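PDB 3Q63: Mll2253 protein from Mesorhizobium loti, which is of unknown function but belongs to the AHA1 family of Bet v 1-like proteins, whose fold commonly encloses a pocket for hydrophobic ligands. Local coordinates for residues V13-A27 with P129-D143. Sequence-based numbering, arbitrary orientation.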
# COMPACT_ATOMS: atom_id res chain seq x y z
N VAL B 13 -18.18 2.28 -6.12
CA VAL B 13 -18.39 2.47 -4.70
C VAL B 13 -19.08 3.82 -4.51
O VAL B 13 -18.68 4.82 -5.10
CB VAL B 13 -17.05 2.45 -3.91
CG1 VAL B 13 -17.31 2.68 -2.43
CG2 VAL B 13 -16.36 1.09 -4.10
N GLU B 14 -20.14 3.84 -3.70
CA GLU B 14 -20.89 5.08 -3.46
C GLU B 14 -21.01 5.33 -1.96
O GLU B 14 -21.05 4.39 -1.17
CB GLU B 14 -22.28 4.98 -4.10
CG GLU B 14 -22.24 4.62 -5.59
CD GLU B 14 -23.61 4.64 -6.25
OE1 GLU B 14 -24.07 5.74 -6.63
OE2 GLU B 14 -24.23 3.57 -6.39
N ARG B 15 -21.08 6.60 -1.59
CA ARG B 15 -21.17 6.97 -0.19
C ARG B 15 -21.89 8.30 -0.05
O ARG B 15 -21.75 9.17 -0.91
CB ARG B 15 -19.76 7.11 0.41
CG ARG B 15 -18.94 5.80 0.52
CD ARG B 15 -19.15 5.12 1.87
NE ARG B 15 -18.31 3.93 2.05
CZ ARG B 15 -18.51 2.77 1.44
NH1 ARG B 15 -19.52 2.62 0.60
NH2 ARG B 15 -17.69 1.75 1.67
N GLN B 16 -22.66 8.44 1.02
CA GLN B 16 -23.36 9.69 1.29
C GLN B 16 -22.48 10.36 2.34
O GLN B 16 -22.27 9.81 3.42
CB GLN B 16 -24.75 9.42 1.86
CG GLN B 16 -25.49 10.67 2.33
CD GLN B 16 -25.66 11.70 1.24
OE1 GLN B 16 -26.20 11.41 0.16
NE2 GLN B 16 -25.22 12.92 1.51
N ILE B 17 -21.95 11.53 2.01
CA ILE B 17 -21.07 12.26 2.92
C ILE B 17 -21.74 13.50 3.48
O ILE B 17 -22.25 14.34 2.73
CB ILE B 17 -19.76 12.68 2.20
CG1 ILE B 17 -19.04 11.43 1.66
CG2 ILE B 17 -18.84 13.43 3.16
CD1 ILE B 17 -17.73 11.71 0.94
N SER B 18 -21.75 13.59 4.81
CA SER B 18 -22.38 14.71 5.52
C SER B 18 -21.53 15.98 5.54
O SER B 18 -21.33 16.59 6.60
CB SER B 18 -22.70 14.29 6.96
OG SER B 18 -23.72 13.30 6.98
N HIS B 19 -21.03 16.37 4.37
CA HIS B 19 -20.22 17.56 4.24
C HIS B 19 -20.54 18.17 2.88
O HIS B 19 -20.96 17.46 1.96
CB HIS B 19 -18.73 17.22 4.33
CG HIS B 19 -18.33 16.70 5.68
ND1 HIS B 19 -18.03 17.52 6.74
CD2 HIS B 19 -18.26 15.43 6.16
CE1 HIS B 19 -17.80 16.80 7.81
NE2 HIS B 19 -17.93 15.52 7.49
N PRO B 20 -20.38 19.49 2.74
CA PRO B 20 -20.65 20.18 1.48
C PRO B 20 -19.66 19.76 0.41
O PRO B 20 -18.53 19.37 0.71
CB PRO B 20 -20.52 21.66 1.86
CG PRO B 20 -19.59 21.64 3.03
CD PRO B 20 -20.07 20.45 3.82
N PRO B 21 -20.09 19.82 -0.87
CA PRO B 21 -19.24 19.44 -2.00
C PRO B 21 -17.87 20.12 -2.03
O PRO B 21 -16.85 19.48 -2.31
CB PRO B 21 -20.11 19.77 -3.22
CG PRO B 21 -21.00 20.87 -2.71
CD PRO B 21 -21.36 20.40 -1.33
N GLU B 22 -17.82 21.42 -1.73
CA GLU B 22 -16.56 22.15 -1.74
C GLU B 22 -15.49 21.56 -0.82
O GLU B 22 -14.31 21.51 -1.17
CB GLU B 22 -16.78 23.62 -1.36
CG GLU B 22 -17.63 24.36 -2.36
CD GLU B 22 -19.09 23.97 -2.27
OE1 GLU B 22 -19.80 24.06 -3.30
OE2 GLU B 22 -19.53 23.58 -1.15
N LYS B 23 -15.92 21.13 0.36
CA LYS B 23 -15.03 20.53 1.35
C LYS B 23 -14.54 19.18 0.83
O LYS B 23 -13.34 18.88 0.88
CB LYS B 23 -15.78 20.35 2.67
CG LYS B 23 -15.04 19.62 3.76
CD LYS B 23 -14.31 20.58 4.67
CE LYS B 23 -14.58 20.25 6.13
NZ LYS B 23 -16.03 20.45 6.45
N LEU B 24 -15.46 18.37 0.33
CA LEU B 24 -15.11 17.06 -0.21
C LEU B 24 -14.13 17.28 -1.36
O LEU B 24 -13.10 16.61 -1.44
CB LEU B 24 -16.37 16.36 -0.74
CG LEU B 24 -16.48 14.84 -0.63
CD1 LEU B 24 -17.56 14.36 -1.58
CD2 LEU B 24 -15.14 14.17 -0.98
N TRP B 25 -14.45 18.22 -2.25
CA TRP B 25 -13.60 18.50 -3.40
C TRP B 25 -12.16 18.79 -3.02
O TRP B 25 -11.23 18.31 -3.67
CB TRP B 25 -14.16 19.67 -4.22
CG TRP B 25 -13.32 19.98 -5.43
CD1 TRP B 25 -12.43 21.01 -5.57
CD2 TRP B 25 -13.27 19.24 -6.66
NE1 TRP B 25 -11.83 20.96 -6.81
CE2 TRP B 25 -12.32 19.88 -7.50
CE3 TRP B 25 -13.92 18.10 -7.13
CZ2 TRP B 25 -12.03 19.42 -8.78
CZ3 TRP B 25 -13.62 17.64 -8.41
CH2 TRP B 25 -12.69 18.30 -9.22
N ARG B 26 -11.97 19.58 -1.97
CA ARG B 26 -10.63 19.93 -1.50
C ARG B 26 -9.88 18.70 -1.01
O ARG B 26 -8.70 18.52 -1.33
CB ARG B 26 -10.71 20.98 -0.38
CG ARG B 26 -10.80 22.41 -0.91
CD ARG B 26 -10.83 23.42 0.22
NE ARG B 26 -12.18 23.64 0.74
CZ ARG B 26 -13.17 24.18 0.03
NH1 ARG B 26 -12.97 24.55 -1.23
NH2 ARG B 26 -14.37 24.34 0.58
N ALA B 27 -10.57 17.85 -0.26
CA ALA B 27 -9.94 16.64 0.25
C ALA B 27 -9.51 15.70 -0.88
O ALA B 27 -8.60 14.90 -0.72
CB ALA B 27 -10.89 15.91 1.20
N PRO B 129 -13.61 1.14 0.02
CA PRO B 129 -14.44 1.40 1.19
C PRO B 129 -13.55 1.84 2.36
O PRO B 129 -13.94 2.67 3.19
CB PRO B 129 -15.11 0.05 1.43
CG PRO B 129 -15.28 -0.46 0.03
CD PRO B 129 -13.93 -0.17 -0.57
N GLN B 130 -12.34 1.28 2.42
CA GLN B 130 -11.39 1.62 3.47
C GLN B 130 -10.89 3.05 3.26
O GLN B 130 -10.78 3.82 4.21
CB GLN B 130 -10.20 0.65 3.45
CG GLN B 130 -10.61 -0.82 3.63
CD GLN B 130 -9.47 -1.78 3.38
OE1 GLN B 130 -8.85 -1.78 2.31
NE2 GLN B 130 -9.19 -2.64 4.37
N PHE B 131 -10.60 3.42 2.01
CA PHE B 131 -10.13 4.77 1.72
C PHE B 131 -11.22 5.79 2.06
O PHE B 131 -10.94 6.83 2.67
CB PHE B 131 -9.74 4.91 0.25
CG PHE B 131 -8.45 4.22 -0.12
CD1 PHE B 131 -7.32 4.34 0.68
CD2 PHE B 131 -8.34 3.51 -1.31
CE1 PHE B 131 -6.10 3.76 0.31
CE2 PHE B 131 -7.13 2.92 -1.70
CZ PHE B 131 -6.01 3.05 -0.89
N PHE B 132 -12.46 5.51 1.68
CA PHE B 132 -13.56 6.44 1.96
C PHE B 132 -13.83 6.58 3.45
O PHE B 132 -14.29 7.62 3.91
CB PHE B 132 -14.82 6.00 1.22
CG PHE B 132 -14.73 6.17 -0.27
CD1 PHE B 132 -13.83 7.07 -0.83
CD2 PHE B 132 -15.59 5.46 -1.11
CE1 PHE B 132 -13.78 7.26 -2.22
CE2 PHE B 132 -15.55 5.65 -2.49
CZ PHE B 132 -14.64 6.55 -3.05
N GLU B 133 -13.56 5.52 4.21
CA GLU B 133 -13.75 5.57 5.65
C GLU B 133 -12.78 6.59 6.22
O GLU B 133 -13.15 7.42 7.05
CB GLU B 133 -13.48 4.20 6.28
CG GLU B 133 -14.66 3.25 6.22
CD GLU B 133 -15.66 3.51 7.32
OE1 GLU B 133 -16.18 4.65 7.42
OE2 GLU B 133 -15.94 2.57 8.10
N LYS B 134 -11.53 6.54 5.75
CA LYS B 134 -10.53 7.49 6.22
C LYS B 134 -10.82 8.89 5.69
O LYS B 134 -10.43 9.88 6.30
CB LYS B 134 -9.12 7.03 5.80
CG LYS B 134 -8.69 5.72 6.45
CD LYS B 134 -7.31 5.28 6.01
CE LYS B 134 -6.22 6.23 6.49
NZ LYS B 134 -4.86 5.75 6.09
N LEU B 135 -11.51 8.97 4.55
CA LEU B 135 -11.86 10.25 3.97
C LEU B 135 -12.92 10.92 4.84
O LEU B 135 -12.83 12.10 5.16
CB LEU B 135 -12.40 10.07 2.54
CG LEU B 135 -13.06 11.29 1.90
CD1 LEU B 135 -12.07 12.44 1.82
CD2 LEU B 135 -13.57 10.94 0.50
N GLU B 136 -13.93 10.15 5.24
CA GLU B 136 -14.99 10.67 6.08
C GLU B 136 -14.47 11.05 7.46
O GLU B 136 -14.94 12.01 8.08
CB GLU B 136 -16.12 9.66 6.21
CG GLU B 136 -16.95 9.55 4.95
CD GLU B 136 -18.11 8.60 5.10
OE1 GLU B 136 -17.89 7.38 5.10
OE2 GLU B 136 -19.26 9.09 5.23
N GLN B 137 -13.49 10.28 7.93
CA GLN B 137 -12.87 10.53 9.23
C GLN B 137 -12.14 11.88 9.18
O GLN B 137 -12.23 12.68 10.11
CB GLN B 137 -11.89 9.41 9.56
CG GLN B 137 -10.98 9.71 10.74
CD GLN B 137 -9.99 8.58 11.02
OE1 GLN B 137 -9.27 8.13 10.12
NE2 GLN B 137 -9.94 8.14 12.27
N LEU B 138 -11.42 12.10 8.09
CA LEU B 138 -10.68 13.35 7.89
C LEU B 138 -11.63 14.55 7.88
O LEU B 138 -11.39 15.54 8.57
CB LEU B 138 -9.90 13.29 6.58
CG LEU B 138 -9.22 14.59 6.14
CD1 LEU B 138 -8.13 14.95 7.12
CD2 LEU B 138 -8.66 14.43 4.73
N LEU B 139 -12.70 14.45 7.09
CA LEU B 139 -13.67 15.53 6.98
C LEU B 139 -14.31 15.87 8.33
O LEU B 139 -14.65 17.03 8.58
CB LEU B 139 -14.75 15.16 5.95
CG LEU B 139 -14.28 15.08 4.49
CD1 LEU B 139 -15.43 14.67 3.56
CD2 LEU B 139 -13.73 16.44 4.07
N ASP B 140 -14.47 14.87 9.19
CA ASP B 140 -15.04 15.08 10.52
C ASP B 140 -14.06 15.70 11.51
O ASP B 140 -14.44 16.58 12.29
CB ASP B 140 -15.57 13.77 11.12
CG ASP B 140 -16.87 13.31 10.47
OD1 ASP B 140 -17.60 14.17 9.91
OD2 ASP B 140 -17.17 12.10 10.55
N ARG B 141 -12.81 15.26 11.50
CA ARG B 141 -11.85 15.82 12.44
C ARG B 141 -11.39 17.21 12.04
O ARG B 141 -10.79 17.92 12.85
CB ARG B 141 -10.63 14.91 12.59
CG ARG B 141 -9.67 14.95 11.42
CD ARG B 141 -8.31 14.42 11.84
NE ARG B 141 -8.40 13.14 12.55
CZ ARG B 141 -8.65 11.97 11.96
NH1 ARG B 141 -8.84 11.92 10.65
NH2 ARG B 141 -8.71 10.86 12.69
N THR B 142 -11.64 17.60 10.80
CA THR B 142 -11.25 18.92 10.33
C THR B 142 -12.47 19.83 10.31
O THR B 142 -12.42 20.93 9.77
CB THR B 142 -10.63 18.86 8.91
OG1 THR B 142 -11.60 18.36 7.98
CG2 THR B 142 -9.41 17.97 8.91
N ASP B 143 -13.56 19.35 10.89
CA ASP B 143 -14.79 20.13 10.94
C ASP B 143 -14.92 20.86 12.27
O ASP B 143 -14.35 20.43 13.28
CB ASP B 143 -15.99 19.19 10.74
CG ASP B 143 -17.30 19.93 10.78
OD1 ASP B 143 -17.61 20.65 9.81
OD2 ASP B 143 -18.02 19.79 11.79
O HOH W 1 -19.57 11.69 5.95
O HOH W 2 -19.01 20.03 6.68
O HOH W 3 -17.65 12.77 7.55
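In the helix-grip fold of the Bet v 1-like clan, the long C-terminal helix packs on the antiparallel sheet, and here His19, just past strand 9-17, outermost in the sheet of this chain, meets Leu139 and Asp140 near the helix's end. The imidazole lies with one face over Leu139 CB, a CH-pi contact 3.6 Å from CB to the ring centroid, while its NE2 donates within the ring plane to Asp140 OD1 at 2.8 Å. That oxygen is approached from above the carboxylate plane, and the N-H...O angle is a bent 147°. Replacing His19 by an alanine would probably leave Asp140 OD1 without this N-H donor and Leu139 CB without the ring face it packs on. Leu139 touches both strand 13-17 and helix 21-27, whose axis makes 120° with that of helix 129-141: CG is anti to its own carbonyl carbon (chi1 -67°), and an extended chi2 then parts the methyls, CD1 to Ile17 CG2 at 3.7 Å and CD2 against Lys23 CG at a tight 3.5 Å. Deeper in, Leu135 CD1 touches Ala27 CB at 3.7 Å. Farther along the strand, Val13 CG1 abuts the Phe132 ring edge at CE2, 3.5 Å away, and Arg15 lays CG near CD2 of that ring, its NH2 edge meeting Pro129 CB at 3.1 Å.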